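Local structure of peptidyl tryptophan dihydroxylase (Pseudomonas putida, 7CTQ) at residues L54-A62 against R96-R104; S280-V288 against A302-L313. The protein uses a bound FAD to dihydroxylate a peptidyl tryptophan, a step essential for biogenesis of the tryptophylquinone cofactor of quinohemoprotein amine dehydrogenase. All coordinates share one frame; numbering follows the deposited sequence. Where two conformers were deposited one is given.

Both contacts belong to the FAD-binding part of a single-chain flavoprotein monooxygenase, and they follow one another in sequence: contact 1 is complete before contact 2 begins. Their centres are 22 Å apart, while their nearest atoms come within about 5 Å without touching. Contact 1 sets the end of helix 48-56 against helix 91-104; contact 2 lays helices 274-282 and 285-294 against the long helix 299-327. Helix 15-27 joins them, since side chains of both contacts touch it. The side chains of L98 and S281 stand about 7 and 6 Å from the FAD, so both contacts lie near the cofactor site, probably as second-shell packing.

Contact 1: L54-A62 against R96-R104; sequences LRHVGLGGA and RALRDDLQR
D101, on helix 91-104, reaches across to the backbone of the turn that follows helix 48-56, and its OD2 accepts from A62 N at 3.1 Å. That bond is fairly straight, with an N-H...O angle of 151°, and it uses the syn lone pair of OD2. A second, weak bond comes to the same oxygen from G61 N, bent to 120°, so two successive amides converge on one carboxylate oxygen. The turn itself starts with a Schellman motif: L59 N bonds to L54 O, and G58, with positive phi, is the C-prime residue that lets the chain leave the helix. With chi1 at -53°, the carboxylate of D101 lies beside its own backbone N, facing these amides.

Two arginines lie near the acid. R104, one turn further along the same helix, makes a salt bridge from NH2 to D101 OD1 at 3.5 Å. From the other segment, R55 NH2 stands 4.3 Å from D101 OD2, but this oxygen lies well out of the guanidinium plane, so the attraction is one of charge alone. Together the two arginines and the amides would probably favour the ionised carboxylate.

Beside these bonds the packing is apolar. L59 and L98 meet through their methyl ends, CD1 against CD2 at 3.6 Å, and L98 CD2 also lies near CB and CD2 of L59. L59 continues onto A18 and I22 of helix 15-27, tying this pair to the helix that carries the last glycine of the probable Rossmann-type GxGxxG motif. At the far end of the turn A62 packs against helix 91-104, its CB 3.3 Å from A97 O, while A97 CB presses against A62 CA at 3.5 Å.

Contact 2: S280-V288 against A302-L313; sequences SSALQAPVV and ARQFHQQRIEQL
R309 carries the polar side of this packing of three helices, in which 274-282 and 285-294 lie against 299-327. Its NH2 donates to S280 O at 2.7 Å, with an N-H...O angle of 147° and the donor tilted somewhat from the carbonyl plane. The side chain is an extended arm, CG anti to the backbone N (chi1 170°), which carries the guanidinium to the S280 carbonyl. There NE gives its hydrogen to a water in the guanidinium plane, at 2.7 Å from the water oxygen. The same water accepts from Q284 N and donates to S280 O and, weakly, to S281 O, joining the arginine to the turn between the two helices.

Flat groups meet around this site. The Q284 amide lies over one face of the R309 guanidinium, the planes 31° apart, and L313 CD1 lies over the opposite face, each offset toward the rim. Q284 OE1 lies at the edge of the F305 ring, in its plane, 3.3 Å from CZ. H306 turns its CE1 edge to S281 O, while its NE2 is hydrogen-bonded to R259 O.

The apolar contacts flank the arginine. V288 CG2 lies 3.9 Å from F305 CD1, and its CG1 faces A302 CB. At the other end I310 CD1 touches S281 CB at 3.7 Å, next to L313.

Replacing R309 with a leucine would probably deprive S280 O of its charged donor and the bridging water of one of its donors, and set the Q284 amide free to turn. The chemistry implies that one positive group, working through backbone carbonyls and a shared water, joins the type I turn A282-A285, between helices 274-282 and 285-294, to helix 299-327.

Contact 1: L54-A62 against R96-R104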
# COMPACT_ATOMS: atom_id res chain seq x y z
N LEU A 54 -0.03 9.69 7.74
CA LEU A 54 -0.48 10.57 6.67
C LEU A 54 -0.03 12.01 6.86
O LEU A 54 0.06 12.75 5.88
CB LEU A 54 -2.01 10.53 6.54
CG LEU A 54 -2.51 9.65 5.39
CD1 LEU A 54 -3.96 9.27 5.58
CD2 LEU A 54 -2.32 10.35 4.05
N ARG A 55 0.25 12.43 8.10
CA ARG A 55 0.84 13.76 8.28
C ARG A 55 2.36 13.71 8.27
O ARG A 55 3.00 14.70 7.91
CB ARG A 55 0.31 14.40 9.58
CG ARG A 55 1.11 15.62 10.02
CD ARG A 55 0.47 16.96 9.59
NE ARG A 55 0.89 17.37 8.24
CZ ARG A 55 0.20 18.18 7.44
NH1 ARG A 55 -0.94 18.72 7.83
NH2 ARG A 55 0.68 18.48 6.24
N HIS A 56 2.94 12.56 8.62
CA HIS A 56 4.36 12.34 8.35
C HIS A 56 4.70 12.65 6.90
O HIS A 56 5.75 13.24 6.60
CB HIS A 56 4.74 10.89 8.70
CG HIS A 56 6.11 10.48 8.26
ND1 HIS A 56 7.16 11.36 8.15
CD2 HIS A 56 6.60 9.26 7.92
CE1 HIS A 56 8.24 10.71 7.74
NE2 HIS A 56 7.93 9.43 7.60
N VAL A 57 3.82 12.27 5.98
CA VAL A 57 4.05 12.52 4.56
C VAL A 57 3.64 13.93 4.15
O VAL A 57 4.01 14.39 3.06
CB VAL A 57 3.31 11.49 3.70
CG1 VAL A 57 3.91 11.45 2.33
CG2 VAL A 57 3.39 10.13 4.33
N GLY A 58 2.88 14.64 4.98
CA GLY A 58 2.45 15.97 4.65
C GLY A 58 1.06 16.08 4.07
O GLY A 58 0.75 17.09 3.44
N LEU A 59 0.21 15.07 4.26
CA LEU A 59 -1.19 15.12 3.86
C LEU A 59 -2.13 15.25 5.06
O LEU A 59 -3.34 15.06 4.91
CB LEU A 59 -1.56 13.87 3.05
CG LEU A 59 -0.60 13.46 1.93
CD1 LEU A 59 -1.03 12.15 1.29
CD2 LEU A 59 -0.51 14.56 0.88
N GLY A 60 -1.60 15.58 6.24
CA GLY A 60 -2.41 15.64 7.44
C GLY A 60 -3.44 16.75 7.46
O GLY A 60 -4.36 16.71 8.28
N GLY A 61 -3.30 17.76 6.59
CA GLY A 61 -4.32 18.78 6.51
C GLY A 61 -5.60 18.26 5.88
O GLY A 61 -6.71 18.55 6.35
N ALA A 62 -5.46 17.46 4.83
CA ALA A 62 -6.50 16.75 4.11
C ALA A 62 -7.18 15.70 4.96
O ALA A 62 -7.94 14.89 4.43
CB ALA A 62 -5.89 16.09 2.87
N ARG A 96 -10.74 15.08 -2.27
CA ARG A 96 -10.93 16.51 -2.50
C ARG A 96 -10.03 17.32 -1.59
O ARG A 96 -9.52 18.38 -1.98
CB ARG A 96 -12.40 16.89 -2.28
CG ARG A 96 -13.33 16.54 -3.44
CD ARG A 96 -14.72 17.18 -3.26
NE ARG A 96 -15.66 16.31 -2.54
CZ ARG A 96 -16.13 16.55 -1.32
NH1 ARG A 96 -15.76 17.64 -0.66
NH2 ARG A 96 -16.98 15.70 -0.75
N ALA A 97 -9.78 16.83 -0.38
CA ALA A 97 -8.91 17.56 0.53
C ALA A 97 -7.43 17.40 0.20
O ALA A 97 -6.63 18.27 0.55
CB ALA A 97 -9.17 17.09 1.95
N LEU A 98 -7.04 16.28 -0.43
CA LEU A 98 -5.64 16.08 -0.81
C LEU A 98 -5.14 17.18 -1.73
O LEU A 98 -3.96 17.54 -1.68
CB LEU A 98 -5.46 14.71 -1.47
CG LEU A 98 -5.41 13.48 -0.56
CD1 LEU A 98 -5.35 12.18 -1.38
CD2 LEU A 98 -4.23 13.55 0.41
N ARG A 99 -6.02 17.74 -2.56
CA ARG A 99 -5.58 18.75 -3.51
C ARG A 99 -5.12 20.02 -2.81
O ARG A 99 -4.23 20.72 -3.32
CB ARG A 99 -6.70 19.06 -4.50
CG ARG A 99 -7.72 17.94 -4.66
CD ARG A 99 -7.09 16.67 -5.20
NE ARG A 99 -7.28 16.55 -6.64
CZ ARG A 99 -8.42 16.16 -7.21
NH1 ARG A 99 -9.47 15.86 -6.46
NH2 ARG A 99 -8.51 16.08 -8.53
N ASP A 100 -5.71 20.35 -1.65
CA ASP A 100 -5.29 21.53 -0.90
C ASP A 100 -3.85 21.39 -0.43
O ASP A 100 -3.04 22.32 -0.56
CB ASP A 100 -6.21 21.76 0.30
CG ASP A 100 -7.67 21.87 -0.08
OD1 ASP A 100 -7.96 21.94 -1.30
OD2 ASP A 100 -8.53 21.86 0.83
N ASP A 101 -3.51 20.22 0.13
CA ASP A 101 -2.15 20.00 0.60
C ASP A 101 -1.14 20.05 -0.54
O ASP A 101 -0.00 20.48 -0.34
CB ASP A 101 -2.06 18.66 1.33
CG ASP A 101 -3.10 18.53 2.43
OD1 ASP A 101 -4.29 18.82 2.16
OD2 ASP A 101 -2.72 18.15 3.56
N LEU A 102 -1.55 19.63 -1.73
CA LEU A 102 -0.65 19.71 -2.88
C LEU A 102 -0.40 21.17 -3.28
O LEU A 102 0.75 21.60 -3.42
CB LEU A 102 -1.22 18.90 -4.04
CG LEU A 102 -1.21 17.38 -3.81
CD1 LEU A 102 -2.17 16.66 -4.75
CD2 LEU A 102 0.21 16.81 -3.95
N GLN A 103 -1.48 21.95 -3.44
CA GLN A 103 -1.31 23.35 -3.78
C GLN A 103 -0.56 24.09 -2.69
O GLN A 103 0.26 24.97 -2.98
CB GLN A 103 -2.67 24.00 -4.05
CG GLN A 103 -3.06 23.99 -5.53
CD GLN A 103 -4.49 24.44 -5.79
OE1 GLN A 103 -5.40 24.12 -5.03
NE2 GLN A 103 -4.68 25.17 -6.88
N ARG A 104 -0.79 23.73 -1.43
CA ARG A 104 -0.01 24.31 -0.34
C ARG A 104 1.48 24.01 -0.51
O ARG A 104 2.33 24.86 -0.20
CB ARG A 104 -0.52 23.78 1.00
CG ARG A 104 -0.07 24.59 2.21
CD ARG A 104 -1.20 24.78 3.21
NE ARG A 104 -1.92 23.54 3.48
CZ ARG A 104 -3.15 23.28 3.04
NH1 ARG A 104 -3.81 24.18 2.33
NH2 ARG A 104 -3.73 22.11 3.33

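Contact 2: S280-V288 against A302-L313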
# COMPACT_ATOMS: atom_id res chain seq x y z
N SER A 280 3.71 3.42 1.91
CA SER A 280 5.01 2.74 1.98
C SER A 280 5.62 2.55 0.60
O SER A 280 6.84 2.62 0.43
CB SER A 280 4.85 1.37 2.66
OG SER A 280 4.39 1.55 3.99
N SER A 281 4.77 2.28 -0.40
CA SER A 281 5.28 2.04 -1.74
C SER A 281 5.80 3.32 -2.38
O SER A 281 6.67 3.26 -3.26
CB SER A 281 4.19 1.41 -2.61
OG SER A 281 3.20 2.37 -2.94
N ALA A 282 5.31 4.48 -1.93
CA ALA A 282 5.74 5.76 -2.47
C ALA A 282 6.84 6.41 -1.66
O ALA A 282 7.43 7.40 -2.11
CB ALA A 282 4.54 6.72 -2.57
N LEU A 283 7.16 5.86 -0.48
CA LEU A 283 8.06 6.53 0.45
C LEU A 283 9.42 6.82 -0.18
O LEU A 283 9.95 7.92 -0.03
CB LEU A 283 8.24 5.67 1.71
CG LEU A 283 9.16 6.24 2.80
CD1 LEU A 283 8.50 7.43 3.52
CD2 LEU A 283 9.63 5.17 3.80
N GLN A 284 9.99 5.86 -0.90
CA GLN A 284 11.29 6.07 -1.52
C GLN A 284 11.19 6.24 -3.03
O GLN A 284 12.22 6.25 -3.71
CB GLN A 284 12.24 4.94 -1.12
CG GLN A 284 12.51 5.03 0.39
CD GLN A 284 13.20 3.81 0.99
OE1 GLN A 284 13.54 2.85 0.29
NE2 GLN A 284 13.44 3.85 2.30
N ALA A 285 9.98 6.43 -3.56
CA ALA A 285 9.85 6.80 -4.96
C ALA A 285 10.58 8.10 -5.30
O ALA A 285 11.28 8.14 -6.32
CB ALA A 285 8.36 6.88 -5.33
N PRO A 286 10.49 9.17 -4.49
CA PRO A 286 11.22 10.40 -4.87
C PRO A 286 12.72 10.21 -5.04
O PRO A 286 13.29 10.82 -5.96
CB PRO A 286 10.88 11.37 -3.73
CG PRO A 286 9.55 10.94 -3.26
CD PRO A 286 9.57 9.43 -3.36
N VAL A 287 13.39 9.40 -4.22
CA VAL A 287 14.83 9.25 -4.44
C VAL A 287 15.09 8.42 -5.70
O VAL A 287 16.13 8.60 -6.36
CB VAL A 287 15.56 8.65 -3.22
CG1 VAL A 287 15.72 9.70 -2.11
CG2 VAL A 287 14.85 7.41 -2.70
N VAL A 288 14.20 7.49 -6.04
CA VAL A 288 14.39 6.73 -7.27
C VAL A 288 14.29 7.67 -8.47
O VAL A 288 15.16 7.68 -9.36
CB VAL A 288 13.39 5.56 -7.35
CG1 VAL A 288 13.41 4.90 -8.74
CG2 VAL A 288 13.70 4.49 -6.27
N ALA A 302 18.65 2.11 -10.00
CA ALA A 302 17.44 2.73 -9.48
C ALA A 302 16.22 1.89 -9.78
O ALA A 302 15.32 1.76 -8.94
CB ALA A 302 17.28 4.15 -10.05
N ARG A 303 16.16 1.29 -10.97
CA ARG A 303 15.00 0.48 -11.30
C ARG A 303 14.95 -0.77 -10.43
O ARG A 303 13.89 -1.13 -9.92
CB ARG A 303 15.01 0.08 -12.79
CG ARG A 303 14.74 1.26 -13.75
CD ARG A 303 15.19 0.95 -15.20
NE ARG A 303 14.20 0.11 -15.87
CZ ARG A 303 14.17 -0.11 -17.18
NH1 ARG A 303 13.22 -0.89 -17.69
NH2 ARG A 303 15.07 0.45 -17.99
N GLN A 304 16.11 -1.41 -10.23
CA GLN A 304 16.16 -2.59 -9.39
C GLN A 304 15.79 -2.25 -7.95
O GLN A 304 15.06 -3.00 -7.29
CB GLN A 304 17.55 -3.22 -9.45
CG GLN A 304 17.66 -4.48 -8.58
CD GLN A 304 19.07 -5.06 -8.55
OE1 GLN A 304 19.85 -4.82 -9.46
NE2 GLN A 304 19.39 -5.83 -7.50
N PHE A 305 16.24 -1.09 -7.47
CA PHE A 305 15.90 -0.69 -6.10
C PHE A 305 14.39 -0.61 -5.92
O PHE A 305 13.84 -1.13 -4.93
CB PHE A 305 16.57 0.64 -5.76
CG PHE A 305 16.39 1.04 -4.33
CD1 PHE A 305 15.27 1.77 -3.94
CD2 PHE A 305 17.31 0.64 -3.37
CE1 PHE A 305 15.07 2.11 -2.61
CE2 PHE A 305 17.12 0.99 -2.03
CZ PHE A 305 15.99 1.71 -1.65
N HIS A 306 13.68 0.02 -6.86
CA HIS A 306 12.24 0.18 -6.71
C HIS A 306 11.50 -1.14 -6.86
O HIS A 306 10.61 -1.46 -6.06
CB HIS A 306 11.71 1.21 -7.71
CG HIS A 306 10.29 1.62 -7.44
ND1 HIS A 306 9.90 2.23 -6.27
CD2 HIS A 306 9.17 1.49 -8.20
CE1 HIS A 306 8.60 2.45 -6.31
NE2 HIS A 306 8.13 2.03 -7.47
N GLN A 307 11.82 -1.92 -7.90
CA GLN A 307 11.15 -3.20 -8.11
C GLN A 307 11.27 -4.09 -6.88
O GLN A 307 10.27 -4.62 -6.38
CB GLN A 307 11.76 -3.93 -9.31
CG GLN A 307 11.35 -3.42 -10.66
CD GLN A 307 12.40 -3.72 -11.70
OE1 GLN A 307 12.95 -4.82 -11.75
NE2 GLN A 307 12.73 -2.72 -12.51
N GLN A 308 12.49 -4.27 -6.39
CA GLN A 308 12.70 -5.20 -5.29
C GLN A 308 12.07 -4.71 -3.99
O GLN A 308 11.53 -5.52 -3.22
CB GLN A 308 14.20 -5.45 -5.13
CG GLN A 308 14.80 -6.09 -6.38
CD GLN A 308 16.26 -6.45 -6.19
OE1 GLN A 308 17.00 -5.73 -5.54
NE2 GLN A 308 16.67 -7.58 -6.76
N ARG A 309 12.11 -3.40 -3.72
CA ARG A 309 11.38 -2.87 -2.57
C ARG A 309 9.89 -3.15 -2.69
O ARG A 309 9.25 -3.65 -1.75
CB ARG A 309 11.65 -1.37 -2.41
CG ARG A 309 10.73 -0.70 -1.37
CD ARG A 309 11.10 0.77 -1.07
NE ARG A 309 10.09 1.43 -0.23
CZ ARG A 309 10.01 1.28 1.09
NH1 ARG A 309 10.88 0.50 1.73
NH2 ARG A 309 9.07 1.91 1.78
N ILE A 310 9.30 -2.83 -3.85
CA ILE A 310 7.86 -3.03 -4.04
C ILE A 310 7.49 -4.50 -3.84
O ILE A 310 6.47 -4.81 -3.21
CB ILE A 310 7.43 -2.53 -5.44
CG1 ILE A 310 7.56 -1.00 -5.55
CG2 ILE A 310 6.02 -2.95 -5.74
CD1 ILE A 310 6.90 -0.25 -4.44
N GLU A 311 8.29 -5.41 -4.39
CA GLU A 311 7.96 -6.83 -4.25
C GLU A 311 8.04 -7.26 -2.78
O GLU A 311 7.15 -7.96 -2.28
CB GLU A 311 8.87 -7.67 -5.14
CG GLU A 311 8.69 -9.17 -4.93
CD GLU A 311 9.18 -10.01 -6.10
OE1 GLU A 311 9.06 -11.25 -6.02
OE2 GLU A 311 9.66 -9.44 -7.11
N GLN A 312 9.09 -6.84 -2.07
CA GLN A 312 9.19 -7.22 -0.66
C GLN A 312 8.05 -6.62 0.17
O GLN A 312 7.50 -7.30 1.05
CB GLN A 312 10.56 -6.83 -0.11
CG GLN A 312 11.68 -7.67 -0.70
CD GLN A 312 11.46 -9.17 -0.53
OE1 GLN A 312 11.33 -9.92 -1.51
NE2 GLN A 312 11.39 -9.62 0.71
N LEU A 313 7.69 -5.35 -0.09
CA LEU A 313 6.53 -4.77 0.59
C LEU A 313 5.27 -5.60 0.32
O LEU A 313 4.57 -5.99 1.26
CB LEU A 313 6.31 -3.31 0.14
CG LEU A 313 7.24 -2.19 0.60
CD1 LEU A 313 6.85 -0.86 -0.06
CD2 LEU A 313 7.26 -2.01 2.12
O HOH W 1 9.10 3.35 -1.85